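Local coordinates for protein beta-hexosaminidase Amuc_2018 (Akkermansia muciniphila, PDB 6JEB) that hydrolyses terminal non-reducing N-acetylhexosamine residues from N-acetyl-beta-D-hexosaminides, including N-glycans and chitobiose, as a zinc-binding member of glycoside hydrolase family 20, at residues Leu136-Tyr141 and Ser238-Leu243; Leu144-Arg150 and His161-Tyr165; Ala106-Lys110 and Glu169-Leu173. One frame throughout, in Å; residues are numbered along the deposited sequence. Where two conformers were deposited one is given.

Overall arrangement
All three contacts lie within the family 20 catalytic region, and each is partly buried. Contacts 1 and 3 both use helices that pack round the parallel barrel: helix 230-246 meets a loop in contact 1, and helices 106-118 and 167-178 lie side by side in contact 3. Contact 2 is more local and more exposed. It joins helix 143-148 and its exit to strand 161-162. Contact 1 is mostly apolar, with water bridges on its polar side. Contact 2 mixes backbone pairing, a salt bridge and water bridges. Contact 3 pairs one leucine contact with one salt bridge. Leu136 touches Leu170, and Tyr165 touches both Leu170 and Leu109, so the three contacts adjoin.

Contact 1: residues Leu136-Tyr141 and Ser238-Leu243; sequences LPVPGY and SVFNEL
Leu136 lays its two methyl groups against CD2 of Leu243, and CD2 of Leu136 also reaches CG1 of Val239 at 3.9 Å. Its CG stands anti to the backbone N (chi1 177°), which carries the branched end to the helix. Val138 divides its branches between Val239, one turn before Leu243, and Ser238. CG2 meets CG2 of Val239 at 3.9 Å, the two side chains crossing at about a right angle. CG1 lies over CB of Ser238. Val239 therefore touches Leu136 with one methyl and Val138 with the other. On its far side, this part of the helix packs on helix 282-299 through Phe240.

Pro139 and Glu242 approach from opposite directions. CD of Pro139 sits 3.3 Å from the carboxylate carbon CD of Glu242, with both oxygens only slightly farther off. The Glu242 chain is bent at chi2 (-53°), which turns the carboxylate towards CD and CG of the proline. OE1 of Glu242 is held by a salt bridge to Lys167. A water also links it to Pro137 O, donating at 2.8 Å to each oxygen.

A type II turn from Val138 to Tyr141 swings the chain round. Gly140 sits in it with a positive phi (91°), where a side chain would be jammed against the preceding carbonyl oxygen. The Tyr141 ring then meets Ser238 edge-on: CE2 is 3.7 Å from OG of Ser238, which lies near the ring plane. That hydroxyl is bonded to Lys234 O within its own helix. A second water donates to Pro139 O and is only weakly bonded to the hydroxyl.

No direct hydrogen bond spans the two segments. The fit therefore probably depends on the shapes of the leucine, valine and proline side chains, while water serves the polar groups.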
loop_
_atom_site.group_PDB
_atom_site.type_symbol
_atom_site.label_atom_id
_atom_site.label_comp_id
_atom_site.label_asym_id
_atom_site.label_seq_id
_atom_site.Cartn_x
_atom_site.Cartn_y
_atom_site.Cartn_z
ATOM N N LEU A 136 9.418 -7.646 -11.784
ATOM C CA LEU A 136 10.477 -8.188 -10.939
ATOM C C LEU A 136 11.395 -9.073 -11.764
ATOM O O LEU A 136 10.934 -10.099 -12.283
ATOM C CB LEU A 136 9.869 -9.013 -9.809
ATOM C CG LEU A 136 10.924 -9.676 -8.918
ATOM C CD1 LEU A 136 11.483 -8.701 -7.872
ATOM C CD2 LEU A 136 10.376 -10.933 -8.242
ATOM N N PRO A 137 12.686 -8.764 -11.875
ATOM C CA PRO A 137 13.594 -9.679 -12.579
ATOM C C PRO A 137 13.870 -10.913 -11.732
ATOM O O PRO A 137 13.992 -10.832 -10.506
ATOM C CB PRO A 137 14.861 -8.835 -12.763
ATOM C CG PRO A 137 14.853 -7.924 -11.561
ATOM C CD PRO A 137 13.393 -7.589 -11.326
ATOM N N VAL A 138 13.942 -12.067 -12.391
ATOM C CA VAL A 138 14.227 -13.323 -11.696
ATOM C C VAL A 138 15.289 -14.080 -12.477
ATOM O O VAL A 138 15.020 -14.527 -13.606
ATOM C CB VAL A 138 12.968 -14.193 -11.516
ATOM C CG1 VAL A 138 13.304 -15.425 -10.686
ATOM C CG2 VAL A 138 11.834 -13.409 -10.869
ATOM N N PRO A 139 16.486 -14.265 -11.925
ATOM C CA PRO A 139 17.511 -15.048 -12.623
ATOM C C PRO A 139 16.990 -16.432 -12.980
ATOM O O PRO A 139 16.306 -17.090 -12.186
ATOM C CB PRO A 139 18.653 -15.122 -11.603
ATOM C CG PRO A 139 18.474 -13.886 -10.760
ATOM C CD PRO A 139 16.986 -13.695 -10.660
ATOM N N GLY A 140 17.296 -16.857 -14.204
ATOM C CA GLY A 140 16.831 -18.123 -14.723
ATOM C C GLY A 140 15.519 -18.061 -15.472
ATOM O O GLY A 140 15.117 -19.072 -16.067
ATOM N N TYR A 141 14.835 -16.917 -15.465
ATOM C CA TYR A 141 13.549 -16.764 -16.150
ATOM C C TYR A 141 13.600 -15.521 -17.027
ATOM O O TYR A 141 12.897 -14.536 -16.779
ATOM C CB TYR A 141 12.386 -16.752 -15.152
ATOM C CG TYR A 141 12.309 -18.085 -14.443
ATOM C CD1 TYR A 141 11.610 -19.146 -15.002
ATOM C CD2 TYR A 141 13.004 -18.305 -13.260
ATOM C CE1 TYR A 141 11.575 -20.387 -14.384
ATOM C CE2 TYR A 141 12.979 -19.533 -12.634
ATOM C CZ TYR A 141 12.261 -20.573 -13.197
ATOM O OH TYR A 141 12.234 -21.802 -12.581
ATOM N N SER A 238 12.265 -19.770 -6.955
ATOM C CA SER A 238 13.262 -18.821 -7.446
ATOM C C SER A 238 12.825 -17.388 -7.196
ATOM O O SER A 238 13.644 -16.546 -6.813
ATOM C CB SER A 238 13.509 -19.029 -8.937
ATOM O OG SER A 238 13.989 -20.333 -9.190
ATOM N N VAL A 239 11.545 -17.088 -7.446
ATOM C CA VAL A 239 11.018 -15.755 -7.159
ATOM C C VAL A 239 11.236 -15.413 -5.693
ATOM O O VAL A 239 11.749 -14.340 -5.352
ATOM C CB VAL A 239 9.528 -15.675 -7.536
ATOM C CG1 VAL A 239 8.930 -14.352 -7.056
ATOM C CG2 VAL A 239 9.348 -15.838 -9.036
ATOM N N PHE A 240 10.844 -16.325 -4.800
ATOM C CA PHE A 240 10.936 -16.043 -3.373
ATOM C C PHE A 240 12.383 -15.909 -2.914
ATOM O O PHE A 240 12.662 -15.138 -1.988
ATOM C CB PHE A 240 10.208 -17.119 -2.565
ATOM C CG PHE A 240 8.728 -17.213 -2.848
ATOM C CD1 PHE A 240 8.036 -16.171 -3.445
ATOM C CD2 PHE A 240 8.031 -18.367 -2.512
ATOM C CE1 PHE A 240 6.669 -16.275 -3.699
ATOM C CE2 PHE A 240 6.671 -18.484 -2.760
ATOM C CZ PHE A 240 5.986 -17.435 -3.357
ATOM N N ASN A 241 13.310 -16.656 -3.525
ATOM C CA ASN A 241 14.721 -16.485 -3.191
ATOM C C ASN A 241 15.204 -15.081 -3.544
ATOM O O ASN A 241 15.959 -14.466 -2.779
ATOM C CB ASN A 241 15.567 -17.557 -3.883
ATOM C CG ASN A 241 15.412 -18.926 -3.244
ATOM O OD1 ASN A 241 15.026 -19.041 -2.078
ATOM N ND2 ASN A 241 15.721 -19.974 -4.002
ATOM N N GLU A 242 14.772 -14.550 -4.693
ATOM C CA GLU A 242 15.123 -13.173 -5.029
ATOM C C GLU A 242 14.532 -12.204 -4.021
ATOM O O GLU A 242 15.196 -11.249 -3.599
ATOM C CB GLU A 242 14.631 -12.807 -6.430
ATOM C CG GLU A 242 15.350 -13.538 -7.518
ATOM C CD GLU A 242 16.851 -13.382 -7.401
ATOM O OE1 GLU A 242 17.333 -12.229 -7.476
ATOM O OE2 GLU A 242 17.537 -14.409 -7.227
ATOM N N LEU A 243 13.278 -12.430 -3.623
ATOM C CA LEU A 243 12.656 -11.541 -2.649
ATOM C C LEU A 243 13.385 -11.596 -1.313
ATOM O O LEU A 243 13.509 -10.575 -0.630
ATOM C CB LEU A 243 11.181 -11.891 -2.482
ATOM C CG LEU A 243 10.312 -11.765 -3.741
ATOM C CD1 LEU A 243 8.851 -12.071 -3.409
ATOM C CD2 LEU A 243 10.459 -10.387 -4.386
HETATM O O HOH W 1 16.394 -10.237 -9.154
HETATM O O HOH W 2 16.683 -18.616 -10.141
#

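Contact 2: residues Leu144-Arg150 and His161-Tyr165; sequences LKSVASR and HEGMY
Arg150 and Glu162 form an antiparallel, non-hydrogen-bonded pair, their CA atoms 4.2 Å apart. A wider pi-type turn at 144-148 precedes it. Next to the pair, Gly163 N donates to Ser149 O at 3.1 Å, and CA of Glu162 makes a CH contact with the same oxygen. The backbone of Gly163 (phi 160°) would press a side chain against the preceding carbonyl oxygen.

Arg150 and Glu162 project from the same face of this two-stranded sheet and run side by side. NE of Arg150 gives a nearly straight bond to OE1 of Glu162 (2.9 Å, 172°). The oxygen lies in the guanidinium plane, but the donor stands above the carboxylate plane. NH1 of Arg150 turns back to Ser146 O, and a water joins NH2 to OE2 of Glu162.

This small hairpin belongs to the excursion between barrel strands 123-127 and 183-187. NE2 of His161 is hydrogen-bonded to Phe103 N, and the side chain lies about 7 Å from that of the substrate-binding residue Arg101.

Ser149 OG donates to a lone pair of Lys145 O at 2.6 Å, and it accepts from a water that also serves Lys145 NZ and Glu162 OE1. With an alanine in place of Ser149, Lys145 O would probably lose this donor and the water one of its partners. Met164 reaches the helix, where its chain bends at chi3 (-100°) and brings CE to 3.5 Å from Leu144 O and 3.8 Å from Leu144 CB, while SD lies against CB and CD of Lys145.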
loop_
_atom_site.group_PDB
_atom_site.type_symbol
_atom_site.label_atom_id
_atom_site.label_comp_id
_atom_site.label_asym_id
_atom_site.label_seq_id
_atom_site.Cartn_x
_atom_site.Cartn_y
_atom_site.Cartn_z
ATOM N N LEU A 144 10.602 -13.275 -18.427
ATOM C CA LEU A 144 9.914 -12.233 -17.677
ATOM C C LEU A 144 10.291 -10.863 -18.221
ATOM O O LEU A 144 9.436 -9.979 -18.345
ATOM C CB LEU A 144 10.239 -12.331 -16.184
ATOM C CG LEU A 144 9.836 -13.649 -15.513
ATOM C CD1 LEU A 144 10.290 -13.641 -14.062
ATOM C CD2 LEU A 144 8.326 -13.851 -15.594
ATOM N N LYS A 145 11.573 -10.675 -18.561
ATOM C CA LYS A 145 12.011 -9.423 -19.171
ATOM C C LYS A 145 11.598 -9.344 -20.637
ATOM O O LYS A 145 10.987 -8.360 -21.065
ATOM C CB LYS A 145 13.530 -9.265 -19.036
ATOM C CG LYS A 145 14.112 -8.084 -19.813
ATOM C CD LYS A 145 13.624 -6.735 -19.300
ATOM C CE LYS A 145 14.193 -5.588 -20.143
ATOM N NZ LYS A 145 13.807 -4.227 -19.608
ATOM N N SER A 146 11.905 -10.376 -21.425
ATOM C CA SER A 146 11.736 -10.236 -22.871
ATOM C C SER A 146 10.272 -10.222 -23.289
ATOM O O SER A 146 9.935 -9.630 -24.328
ATOM C CB SER A 146 12.492 -11.334 -23.613
ATOM O OG SER A 146 11.929 -12.598 -23.325
ATOM N N VAL A 147 9.396 -10.868 -22.512
ATOM C CA VAL A 147 7.974 -10.958 -22.841
ATOM C C VAL A 147 7.097 -10.262 -21.801
ATOM O O VAL A 147 6.361 -9.327 -22.121
ATOM C CB VAL A 147 7.535 -12.421 -23.024
ATOM C CG1 VAL A 147 6.048 -12.486 -23.338
ATOM C CG2 VAL A 147 8.351 -13.097 -24.131
ATOM N N ALA A 148 7.162 -10.716 -20.544
ATOM C CA ALA A 148 6.161 -10.315 -19.556
ATOM C C ALA A 148 6.252 -8.847 -19.154
ATOM O O ALA A 148 5.272 -8.308 -18.624
ATOM C CB ALA A 148 6.245 -11.222 -18.323
ATOM N N SER A 149 7.390 -8.190 -19.379
ATOM C CA SER A 149 7.561 -6.801 -18.970
ATOM C C SER A 149 7.120 -5.811 -20.041
ATOM O O SER A 149 7.285 -4.599 -19.847
ATOM C CB SER A 149 9.023 -6.524 -18.582
ATOM O OG SER A 149 9.849 -6.386 -19.734
ATOM N N ARG A 150 6.575 -6.293 -21.160
ATOM C CA ARG A 150 6.252 -5.465 -22.314
ATOM C C ARG A 150 4.826 -5.730 -22.756
ATOM O O ARG A 150 4.370 -6.874 -22.732
ATOM C CB ARG A 150 7.182 -5.830 -23.476
ATOM C CG ARG A 150 8.616 -5.420 -23.216
ATOM C CD ARG A 150 9.625 -6.280 -23.969
ATOM N NE ARG A 150 10.946 -5.663 -23.921
ATOM C CZ ARG A 150 12.044 -6.225 -24.408
ATOM N NH1 ARG A 150 11.981 -7.440 -24.956
ATOM N NH2 ARG A 150 13.202 -5.577 -24.344
ATOM N N HIS A 161 4.031 -0.163 -23.872
ATOM C CA HIS A 161 4.446 0.177 -22.521
ATOM C C HIS A 161 5.300 -0.952 -21.977
ATOM O O HIS A 161 4.909 -2.121 -22.060
ATOM C CB HIS A 161 3.253 0.397 -21.590
ATOM C CG HIS A 161 3.666 0.855 -20.230
ATOM N ND1 HIS A 161 4.140 2.127 -19.997
ATOM C CD2 HIS A 161 3.753 0.198 -19.048
ATOM C CE1 HIS A 161 4.466 2.245 -18.721
ATOM N NE2 HIS A 161 4.248 1.086 -18.126
ATOM N N GLU A 162 6.466 -0.611 -21.433
ATOM C CA GLU A 162 7.331 -1.632 -20.863
ATOM C C GLU A 162 8.077 -1.067 -19.671
ATOM O O GLU A 162 8.054 0.139 -19.393
ATOM C CB GLU A 162 8.340 -2.191 -21.880
ATOM C CG GLU A 162 9.541 -1.295 -22.147
ATOM C CD GLU A 162 10.669 -2.024 -22.886
ATOM O OE1 GLU A 162 11.024 -3.162 -22.492
ATOM O OE2 GLU A 162 11.208 -1.462 -23.866
ATOM N N GLY A 163 8.741 -1.968 -18.961
ATOM C CA GLY A 163 9.632 -1.577 -17.894
ATOM C C GLY A 163 9.884 -2.732 -16.954
ATOM O O GLY A 163 9.005 -3.572 -16.736
ATOM N N MET A 164 11.083 -2.795 -16.394
ATOM C CA MET A 164 11.373 -3.791 -15.371
ATOM C C MET A 164 12.448 -3.209 -14.470
ATOM O O MET A 164 13.407 -2.612 -14.967
ATOM C CB MET A 164 11.854 -5.101 -16.011
ATOM C CG MET A 164 12.190 -6.180 -14.983
ATOM S SD MET A 164 12.608 -7.774 -15.708
ATOM C CE MET A 164 11.055 -8.662 -15.521
ATOM N N TYR A 165 12.276 -3.353 -13.152
ATOM C CA TYR A 165 13.297 -2.892 -12.223
ATOM C C TYR A 165 14.529 -3.779 -12.328
ATOM O O TYR A 165 14.440 -4.956 -12.679
ATOM C CB TYR A 165 12.757 -2.915 -10.783
ATOM C CG TYR A 165 11.619 -1.944 -10.632
ATOM C CD1 TYR A 165 11.848 -0.571 -10.692
ATOM C CD2 TYR A 165 10.309 -2.390 -10.486
ATOM C CE1 TYR A 165 10.805 0.328 -10.603
ATOM C CE2 TYR A 165 9.261 -1.500 -10.390
ATOM C CZ TYR A 165 9.512 -0.143 -10.454
ATOM O OH TYR A 165 8.463 0.743 -10.373
HETATM O O HOH W 3 10.984 -3.952 -19.861
HETATM O O HOH W 4 15.219 -3.834 -17.114
HETATM O O HOH W 5 13.688 -2.752 -24.057
#

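Contact 3: residues Ala106-Lys110 and Glu169-Leu173; sequences AADLK and ELKEL
Lys110 and Glu172 meet at their charged ends, their side chains crossing at about a right angle. NZ of Lys110 donates to OE2 of Glu172 at 2.9 Å, in a salt bridge. The lysine is extended as far as CE and then turns at its last torsion (chi4 60°), which brings the ammonium group to the carboxylate. CE follows it closely, 3.2 Å from OE2 of Glu172. The nitrogen stands well above the carboxylate plane, 55° out of it, and OE1 of Glu172 is only a little farther away. Glu172 holds CG anti to its own backbone N and keeps its chain extended beyond CG, which carries the carboxylate across towards helix 106-118.

Apart from this bridge, Leu109 and Leu173 form the apolar part of the contact. CD1 of Leu109 touches CD2 of Leu173 at 4.1 Å, again with the side chains about perpendicular. Leu109 also packs on Ile104 and Tyr165.

At the start of helix 106-118, CB of Ala106 lies 3.9 Å from OE2 of Glu169. The glutamate is extended beyond CG, and its chain brings OE2 up to the methyl group. A water gives a hydrogen bond to OE2 of Glu169 and accepts one from Ala106 N at 2.9 Å. It thus ties the first backbone N-H of this helix to an acidic side chain of the other.

The axes of the two segments run almost parallel, 10° apart, at a closest approach of 10.9 Å. Side-by-side helices pointing the same way are typical of the outer layer of a TIM barrel, the fold of the family 20 catalytic domain.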
loop_
_atom_site.group_PDB
_atom_site.type_symbol
_atom_site.label_atom_id
_atom_site.label_comp_id
_atom_site.label_asym_id
_atom_site.label_seq_id
_atom_site.Cartn_x
_atom_site.Cartn_y
_atom_site.Cartn_z
ATOM N N ALA A 106 12.518 4.689 -11.090
ATOM C CA ALA A 106 13.153 4.804 -9.778
ATOM C C ALA A 106 13.079 6.218 -9.215
ATOM O O ALA A 106 12.807 6.402 -8.023
ATOM C CB ALA A 106 14.616 4.363 -9.872
ATOM N N ALA A 107 13.347 7.232 -10.045
ATOM C CA ALA A 107 13.350 8.601 -9.534
ATOM C C ALA A 107 11.964 9.025 -9.075
ATOM O O ALA A 107 11.837 9.801 -8.118
ATOM C CB ALA A 107 13.871 9.569 -10.601
ATOM N N ASP A 108 10.919 8.528 -9.742
ATOM C CA ASP A 108 9.556 8.866 -9.361
ATOM C C ASP A 108 9.145 8.135 -8.092
ATOM O O ASP A 108 8.412 8.694 -7.267
ATOM C CB ASP A 108 8.597 8.553 -10.507
ATOM C CG ASP A 108 8.818 9.460 -11.711
ATOM O OD1 ASP A 108 9.445 10.537 -11.560
ATOM O OD2 ASP A 108 8.358 9.110 -12.815
ATOM N N LEU A 109 9.631 6.908 -7.902
ATOM C CA LEU A 109 9.391 6.222 -6.635
ATOM C C LEU A 109 9.959 7.011 -5.466
ATOM O O LEU A 109 9.341 7.073 -4.397
ATOM C CB LEU A 109 10.021 4.831 -6.666
ATOM C CG LEU A 109 9.269 3.784 -7.474
ATOM C CD1 LEU A 109 10.104 2.517 -7.584
ATOM C CD2 LEU A 109 7.921 3.493 -6.811
ATOM N N LYS A 110 11.146 7.608 -5.643
ATOM C CA LYS A 110 11.751 8.394 -4.567
ATOM C C LYS A 110 10.830 9.520 -4.128
ATOM O O LYS A 110 10.639 9.748 -2.927
ATOM C CB LYS A 110 13.099 8.978 -5.001
ATOM C CG LYS A 110 14.223 7.981 -5.125
ATOM C CD LYS A 110 15.530 8.685 -5.488
ATOM C CE LYS A 110 16.688 7.702 -5.598
ATOM N NZ LYS A 110 16.439 6.676 -6.656
ATOM N N GLU A 169 18.231 -1.489 -8.481
ATOM C CA GLU A 169 17.215 -0.472 -8.217
ATOM C C GLU A 169 16.324 -0.858 -7.042
ATOM O O GLU A 169 15.949 -0.003 -6.233
ATOM C CB GLU A 169 16.358 -0.226 -9.457
ATOM C CG GLU A 169 17.012 0.630 -10.517
ATOM C CD GLU A 169 16.144 0.732 -11.762
ATOM O OE1 GLU A 169 15.432 -0.255 -12.067
ATOM O OE2 GLU A 169 16.167 1.798 -12.429
ATOM N N LEU A 170 15.927 -2.131 -6.958
ATOM C CA LEU A 170 15.060 -2.530 -5.854
ATOM C C LEU A 170 15.799 -2.471 -4.519
ATOM O O LEU A 170 15.216 -2.069 -3.502
ATOM C CB LEU A 170 14.454 -3.905 -6.122
ATOM C CG LEU A 170 13.490 -3.924 -7.311
ATOM C CD1 LEU A 170 13.055 -5.343 -7.634
ATOM C CD2 LEU A 170 12.268 -3.043 -7.057
ATOM N N LYS A 171 17.088 -2.837 -4.506
ATOM C CA LYS A 171 17.864 -2.707 -3.275
ATOM C C LYS A 171 18.062 -1.243 -2.902
ATOM O O LYS A 171 18.057 -0.895 -1.711
ATOM C CB LYS A 171 19.197 -3.453 -3.385
ATOM C CG LYS A 171 19.023 -4.972 -3.455
ATOM C CD LYS A 171 20.344 -5.723 -3.405
ATOM C CE LYS A 171 20.099 -7.224 -3.272
ATOM N NZ LYS A 171 21.341 -8.030 -3.042
ATOM N N GLU A 172 18.221 -0.369 -3.901
ATOM C CA GLU A 172 18.259 1.064 -3.628
ATOM C C GLU A 172 16.956 1.523 -2.981
ATOM O O GLU A 172 16.966 2.248 -1.976
ATOM C CB GLU A 172 18.517 1.853 -4.914
ATOM C CG GLU A 172 18.520 3.358 -4.666
ATOM C CD GLU A 172 18.377 4.192 -5.923
ATOM O OE1 GLU A 172 17.778 3.711 -6.911
ATOM O OE2 GLU A 172 18.866 5.338 -5.922
ATOM N N LEU A 173 15.821 1.108 -3.549
ATOM C CA LEU A 173 14.524 1.501 -3.010
ATOM C C LEU A 173 14.368 1.041 -1.566
ATOM O O LEU A 173 13.872 1.794 -0.718
ATOM C CB LEU A 173 13.409 0.903 -3.872
ATOM C CG LEU A 173 11.979 1.164 -3.394
ATOM C CD1 LEU A 173 11.641 2.650 -3.444
ATOM C CD2 LEU A 173 10.982 0.342 -4.225
HETATM O O HOH W 6 13.919 3.238 -13.213
#